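Local coordinates for Hut operon positive regulatory protein (PDB 4H4L) that binds cis-acting regulatory sequences on mRNA when histidine is present, preventing transcription termination so that the hut operon for histidine utilization is expressed, at residues R7-L12 with D33-C38; A52-A57 with L102-L107. The protein carries 1 engineered substitution. All coordinates share one frame; numbering follows the deposited sequence.

Interaction 1. Residues R7-L12 with D33-C38; sequences RRIGRL and DGWKVC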
loop_
_atom_site.group_PDB
_atom_site.type_symbol
_atom_site.label_atom_id
_atom_site.label_comp_id
_atom_site.label_asym_id
_atom_site.label_seq_id
_atom_site.Cartn_x
_atom_site.Cartn_y
_atom_site.Cartn_z
ATOM N N ARG A 7 -22.706 24.035 -5.007
ATOM C CA ARG A 7 -21.367 24.456 -4.590
ATOM C C ARG A 7 -20.594 23.236 -4.033
ATOM O O ARG A 7 -20.018 23.268 -2.939
ATOM C CB ARG A 7 -21.385 25.704 -3.671
ATOM C CG ARG A 7 -22.172 25.605 -2.369
ATOM C CD ARG A 7 -21.933 26.825 -1.484
ATOM N NE ARG A 7 -22.605 28.033 -1.982
ATOM C CZ ARG A 7 -21.991 29.141 -2.403
ATOM N NH1 ARG A 7 -20.668 29.232 -2.393
ATOM N NH2 ARG A 7 -22.709 30.172 -2.828
ATOM N N ARG A 8 -20.614 22.152 -4.808
ATOM C CA ARG A 8 -19.911 20.923 -4.451
ATOM C C ARG A 8 -18.433 21.114 -4.784
ATOM O O ARG A 8 -18.046 21.166 -5.956
ATOM C CB ARG A 8 -20.516 19.707 -5.178
ATOM C CG ARG A 8 -21.829 19.174 -4.580
ATOM C CD ARG A 8 -22.488 18.063 -5.413
ATOM N NE ARG A 8 -22.670 18.420 -6.832
ATOM C CZ ARG A 8 -23.323 17.689 -7.742
ATOM N NH1 ARG A 8 -23.899 16.535 -7.408
ATOM N NH2 ARG A 8 -23.405 18.123 -8.995
ATOM N N ILE A 9 -17.621 21.232 -3.736
ATOM C CA ILE A 9 -16.228 21.688 -3.847
ATOM C C ILE A 9 -15.326 20.914 -4.829
ATOM O O ILE A 9 -14.555 21.528 -5.591
ATOM C CB ILE A 9 -15.595 21.780 -2.463
ATOM C CG1 ILE A 9 -14.156 22.275 -2.570
ATOM C CG2 ILE A 9 -15.781 20.469 -1.722
ATOM C CD1 ILE A 9 -13.588 22.833 -1.275
ATOM N N GLY A 10 -15.430 19.583 -4.819
ATOM C CA GLY A 10 -14.736 18.763 -5.783
ATOM C C GLY A 10 -15.072 19.164 -7.208
ATOM O O GLY A 10 -14.190 19.596 -7.965
ATOM N N ARG A 11 -16.349 19.065 -7.578
ATOM C CA ARG A 11 -16.713 19.214 -8.980
ATOM C C ARG A 11 -16.282 20.580 -9.493
ATOM O O ARG A 11 -15.767 20.695 -10.606
ATOM C CB ARG A 11 -18.202 18.941 -9.221
ATOM C CG ARG A 11 -19.167 20.066 -8.868
ATOM C CD ARG A 11 -20.622 19.694 -9.147
ATOM N NE ARG A 11 -20.914 19.504 -10.569
ATOM C CZ ARG A 11 -21.152 20.491 -11.432
ATOM N NH1 ARG A 11 -21.123 21.757 -11.032
ATOM N NH2 ARG A 11 -21.408 20.219 -12.704
ATOM N N LEU A 12 -16.445 21.592 -8.642
ATOM C CA LEU A 12 -16.089 22.967 -8.952
ATOM C C LEU A 12 -14.630 23.123 -9.330
ATOM O O LEU A 12 -14.325 23.537 -10.456
ATOM C CB LEU A 12 -16.413 23.878 -7.770
ATOM C CG LEU A 12 -17.848 24.386 -7.790
ATOM C CD1 LEU A 12 -18.168 25.151 -6.516
ATOM C CD2 LEU A 12 -18.011 25.261 -9.019
ATOM N N ASP A 33 -18.465 34.270 -5.031
ATOM C CA ASP A 33 -19.107 33.518 -3.944
ATOM C C ASP A 33 -18.069 33.384 -2.836
ATOM O O ASP A 33 -17.067 34.080 -2.849
ATOM C CB ASP A 33 -19.579 32.140 -4.392
ATOM C CG ASP A 33 -20.409 32.181 -5.664
ATOM O OD1 ASP A 33 -19.987 32.851 -6.636
ATOM O OD2 ASP A 33 -21.471 31.516 -5.700
ATOM N N GLY A 34 -18.280 32.479 -1.892
ATOM C CA GLY A 34 -17.357 32.373 -0.761
ATOM C C GLY A 34 -16.010 31.678 -0.963
ATOM O O GLY A 34 -15.346 31.374 0.022
ATOM N N TRP A 35 -15.586 31.438 -2.208
ATOM C CA TRP A 35 -14.379 30.615 -2.442
ATOM C C TRP A 35 -13.053 31.344 -2.482
ATOM O O TRP A 35 -12.836 32.258 -3.288
ATOM C CB TRP A 35 -14.503 29.742 -3.701
ATOM C CG TRP A 35 -15.754 28.903 -3.765
ATOM C CD1 TRP A 35 -16.828 29.045 -4.647
ATOM C CD2 TRP A 35 -16.117 27.769 -2.898
ATOM N NE1 TRP A 35 -17.797 28.102 -4.391
ATOM C CE2 TRP A 35 -17.437 27.311 -3.353
ATOM C CE3 TRP A 35 -15.508 27.117 -1.832
ATOM C CZ2 TRP A 35 -18.090 26.245 -2.754
ATOM C CZ3 TRP A 35 -16.181 26.045 -1.230
ATOM C CH2 TRP A 35 -17.438 25.620 -1.678
ATOM N N LYS A 36 -12.143 30.916 -1.616
ATOM C CA LYS A 36 -10.727 31.146 -1.829
ATOM C C LYS A 36 -10.246 30.117 -2.878
ATOM O O LYS A 36 -10.523 28.925 -2.781
ATOM C CB LYS A 36 -9.998 31.001 -0.503
ATOM C CG LYS A 36 -9.188 32.223 -0.086
ATOM C CD LYS A 36 -10.010 33.504 -0.077
ATOM C CE LYS A 36 -9.325 34.577 0.750
ATOM N NZ LYS A 36 -7.973 34.957 0.238
ATOM N N VAL A 37 -9.557 30.567 -3.912
ATOM C CA VAL A 37 -9.274 29.682 -5.034
ATOM C C VAL A 37 -7.981 29.998 -5.728
ATOM O O VAL A 37 -7.638 31.147 -5.915
ATOM C CB VAL A 37 -10.420 29.646 -6.070
ATOM C CG1 VAL A 37 -10.579 30.978 -6.790
ATOM C CG2 VAL A 37 -10.200 28.507 -7.058
ATOM N N CYS A 38 -7.301 28.948 -6.156
ATOM C CA CYS A 38 -5.911 29.026 -6.524
ATOM C C CYS A 38 -5.595 27.986 -7.599
ATOM O O CYS A 38 -6.067 26.850 -7.544
ATOM C CB CYS A 38 -5.099 28.805 -5.248
ATOM S SG CYS A 38 -3.434 28.214 -5.486
#

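Interaction 2. Residues A52-A57 with L102-L107; sequences AAIETA and LRFAVL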
loop_
_atom_site.group_PDB
_atom_site.type_symbol
_atom_site.label_atom_id
_atom_site.label_comp_id
_atom_site.label_asym_id
_atom_site.label_seq_id
_atom_site.Cartn_x
_atom_site.Cartn_y
_atom_site.Cartn_z
ATOM N N ALA A 52 5.313 20.783 -2.834
ATOM C CA ALA A 52 5.979 22.055 -2.507
ATOM C C ALA A 52 5.411 23.222 -3.303
ATOM O O ALA A 52 4.953 24.207 -2.719
ATOM C CB ALA A 52 7.477 21.933 -2.755
ATOM N N ALA A 53 5.429 23.094 -4.637
ATOM C CA ALA A 53 4.727 24.024 -5.541
ATOM C C ALA A 53 3.330 24.372 -5.014
ATOM O O ALA A 53 2.984 25.553 -4.875
ATOM C CB ALA A 53 4.628 23.444 -6.950
ATOM N N ILE A 54 2.549 23.349 -4.687
ATOM C CA ILE A 54 1.179 23.558 -4.236
ATOM C C ILE A 54 1.121 24.230 -2.871
ATOM O O ILE A 54 0.213 24.999 -2.638
ATOM C CB ILE A 54 0.356 22.261 -4.202
ATOM C CG1 ILE A 54 0.136 21.722 -5.627
ATOM C CG2 ILE A 54 -0.993 22.512 -3.540
ATOM C CD1 ILE A 54 -0.444 20.311 -5.641
ATOM N N GLU A 55 2.059 23.934 -1.974
ATOM C CA GLU A 55 2.052 24.558 -0.652
ATOM C C GLU A 55 2.332 26.037 -0.856
ATOM O O GLU A 55 1.588 26.906 -0.357
ATOM C CB GLU A 55 3.117 23.944 0.240
ATOM C CG GLU A 55 3.038 24.334 1.714
ATOM C CD GLU A 55 4.252 23.869 2.526
ATOM O OE1 GLU A 55 5.171 23.214 1.976
ATOM O OE2 GLU A 55 4.311 24.162 3.729
ATOM N N THR A 56 3.388 26.312 -1.625
ATOM C CA THR A 56 3.781 27.680 -1.941
ATOM C C THR A 56 2.666 28.463 -2.668
ATOM O O THR A 56 2.331 29.556 -2.233
ATOM C CB THR A 56 5.142 27.745 -2.674
ATOM O OG1 THR A 56 6.137 27.072 -1.891
ATOM C CG2 THR A 56 5.589 29.200 -2.860
ATOM N N ALA A 57 2.067 27.912 -3.720
ATOM C CA ALA A 57 1.004 28.635 -4.421
ATOM C C ALA A 57 -0.217 28.937 -3.550
ATOM O O ALA A 57 -0.817 29.989 -3.697
ATOM C CB ALA A 57 0.582 27.921 -5.698
ATOM N N LEU A 102 1.621 18.139 -14.222
ATOM C CA LEU A 102 0.305 18.401 -13.676
ATOM C C LEU A 102 -0.144 19.841 -13.879
ATOM O O LEU A 102 0.632 20.709 -14.308
ATOM C CB LEU A 102 0.234 17.996 -12.213
ATOM C CG LEU A 102 0.360 16.504 -11.884
ATOM C CD1 LEU A 102 0.245 16.316 -10.383
ATOM C CD2 LEU A 102 -0.707 15.675 -12.582
ATOM N N ARG A 103 -1.428 20.057 -13.635
ATOM C CA ARG A 103 -1.970 21.362 -13.334
ATOM C C ARG A 103 -2.796 21.080 -12.095
ATOM O O ARG A 103 -3.348 19.994 -11.996
ATOM C CB ARG A 103 -2.862 21.867 -14.469
ATOM C CG ARG A 103 -3.471 23.252 -14.200
ATOM C CD ARG A 103 -4.367 23.781 -15.327
ATOM N NE ARG A 103 -5.067 25.020 -14.934
ATOM C CZ ARG A 103 -6.096 25.564 -15.588
ATOM N NH1 ARG A 103 -6.578 25.001 -16.691
ATOM N NH2 ARG A 103 -6.646 26.681 -15.134
ATOM N N PHE A 104 -2.871 22.039 -11.173
ATOM C CA PHE A 104 -3.624 21.901 -9.924
ATOM C C PHE A 104 -4.590 23.061 -9.631
ATOM O O PHE A 104 -4.300 24.239 -9.908
ATOM C CB PHE A 104 -2.670 21.692 -8.723
ATOM C CG PHE A 104 -1.690 22.818 -8.517
ATOM C CD1 PHE A 104 -1.984 23.872 -7.635
ATOM C CD2 PHE A 104 -0.462 22.830 -9.189
ATOM C CE1 PHE A 104 -1.089 24.922 -7.456
ATOM C CE2 PHE A 104 0.458 23.881 -9.002
ATOM C CZ PHE A 104 0.143 24.928 -8.133
ATOM N N ALA A 105 -5.727 22.704 -9.057
ATOM C CA ALA A 105 -6.670 23.656 -8.540
ATOM C C ALA A 105 -6.716 23.433 -7.054
ATOM O O ALA A 105 -6.624 22.274 -6.637
ATOM C CB ALA A 105 -8.028 23.382 -9.134
ATOM N N VAL A 106 -6.846 24.506 -6.260
ATOM C CA VAL A 106 -7.098 24.398 -4.807
ATOM C C VAL A 106 -8.285 25.250 -4.354
ATOM O O VAL A 106 -8.245 26.476 -4.419
ATOM C CB VAL A 106 -5.901 24.843 -3.939
ATOM C CG1 VAL A 106 -6.195 24.579 -2.471
ATOM C CG2 VAL A 106 -4.619 24.163 -4.374
ATOM N N LEU A 107 -9.328 24.592 -3.865
ATOM C CA LEU A 107 -10.517 25.276 -3.373
ATOM C C LEU A 107 -10.656 25.216 -1.861
ATOM O O LEU A 107 -10.385 24.180 -1.258
ATOM C CB LEU A 107 -11.778 24.705 -4.011
ATOM C CG LEU A 107 -12.443 25.469 -5.148
ATOM C CD1 LEU A 107 -13.864 24.966 -5.305
ATOM C CD2 LEU A 107 -12.479 26.960 -4.867
#

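Interaction 1. Residues R7-L12 with D33-C38
The N-terminal segment and the start of helix 9-17 of the HutP fold, residues R7-L12, meet the loop that leads into strand 36-44 by closing around the indole of W35, which reaches across from D33-C38. W35 gives the contact its largest surface, since one wide, flat side chain can touch three residues at once. R7 CB lies at the ring edge, in the plane of the indole, 3.5 Å from W35 CZ2. I9 CD1 comes obliquely to W35 CZ3 at 4.1 Å. From the next helical turn L12, crossing the indole at about a right angle, sets CD1 3.9 Å from W35 CE2.

Beyond its aliphatic part R7 carries its charge toward solvent-exposed D33. Its chain bends at chi3 (73°), which brings the guanidinium past the indole. There NH2 of R7 forms a rather long salt bridge with OD2 of D33, 3.4 Å, the guanidinium and carboxylate planes lying 51° apart. An arginine suits this place because its methylenes pack along the CZ2 edge of the indole while its guanidinium pairs with an acid.

R8 takes the N-cap position of helix 9-17, and its O accepts the backbone hydrogen bond from L12 N. E139 of a second subunit accepts hydrogen bonds from the backbone N atoms of G10 and R11. L107 of strand 99-109, L30 of helix 26-32 and P111 also pack against the indole.

Interaction 2. Residues A52-A57 with L102-L107
This is buried helix-on-sheet packing of apolar side chains, with no hydrogen bond across it, in an alpha+beta fold: A52-A57 of helix 47-60 rests on L102-L107 of strand 99-109, an inner strand of the four-stranded antiparallel sheet. The segment axes approach to 10.1 Å and their N-to-C directions differ by 41°. F104 and V106, two residues apart on the strand, both turn toward the helix, as alternation along a strand requires.

The centre of the contact is a CH-pi interaction, I54 CG1 standing over one face of the F104 ring, 3.6 Å from its centroid and 11° off the normal. CB of F104 points toward the helix, and a chi1 of 60°, with CG between N and the carbonyl carbon, turns a ring face to I54 CG1. One turn after A53, A57 puts its CB at the ring edge, in plane, 3.9 Å from F104 CE1; a methyl that small lets the helix come close to the phenyl rim. L125 of strand 120-130 touches both I54 and F104, while V42 of strand 36-44 touches A53. The branching of I54 gives it a second contact: CG1 lies beside the backbone N, over the ring, while CG2 lies anti to N and meets V106 CG2 at 4.1 Å.

Interactions 1 and 2 lie in series along the chain, the first closing before the second opens, with centres about 15 Å apart. They share the antiparallel sheet, in which strands 36-44 and 99-109 are neighbours: C38 O of the first probably accepts a hydrogen bond from V106 N of the second, at 2.8 Å. L107 turns to the other side of strand 99-109 from F104 and V106, packing against I9 and V37. Helices 9-17 and 47-60 therefore cover different faces of the same sheet, giving the subunit a layered core. The helical segments also border other chains of the hexamer: 7-12 meets E139 of a second subunit and 52-57 meets L97 of a third.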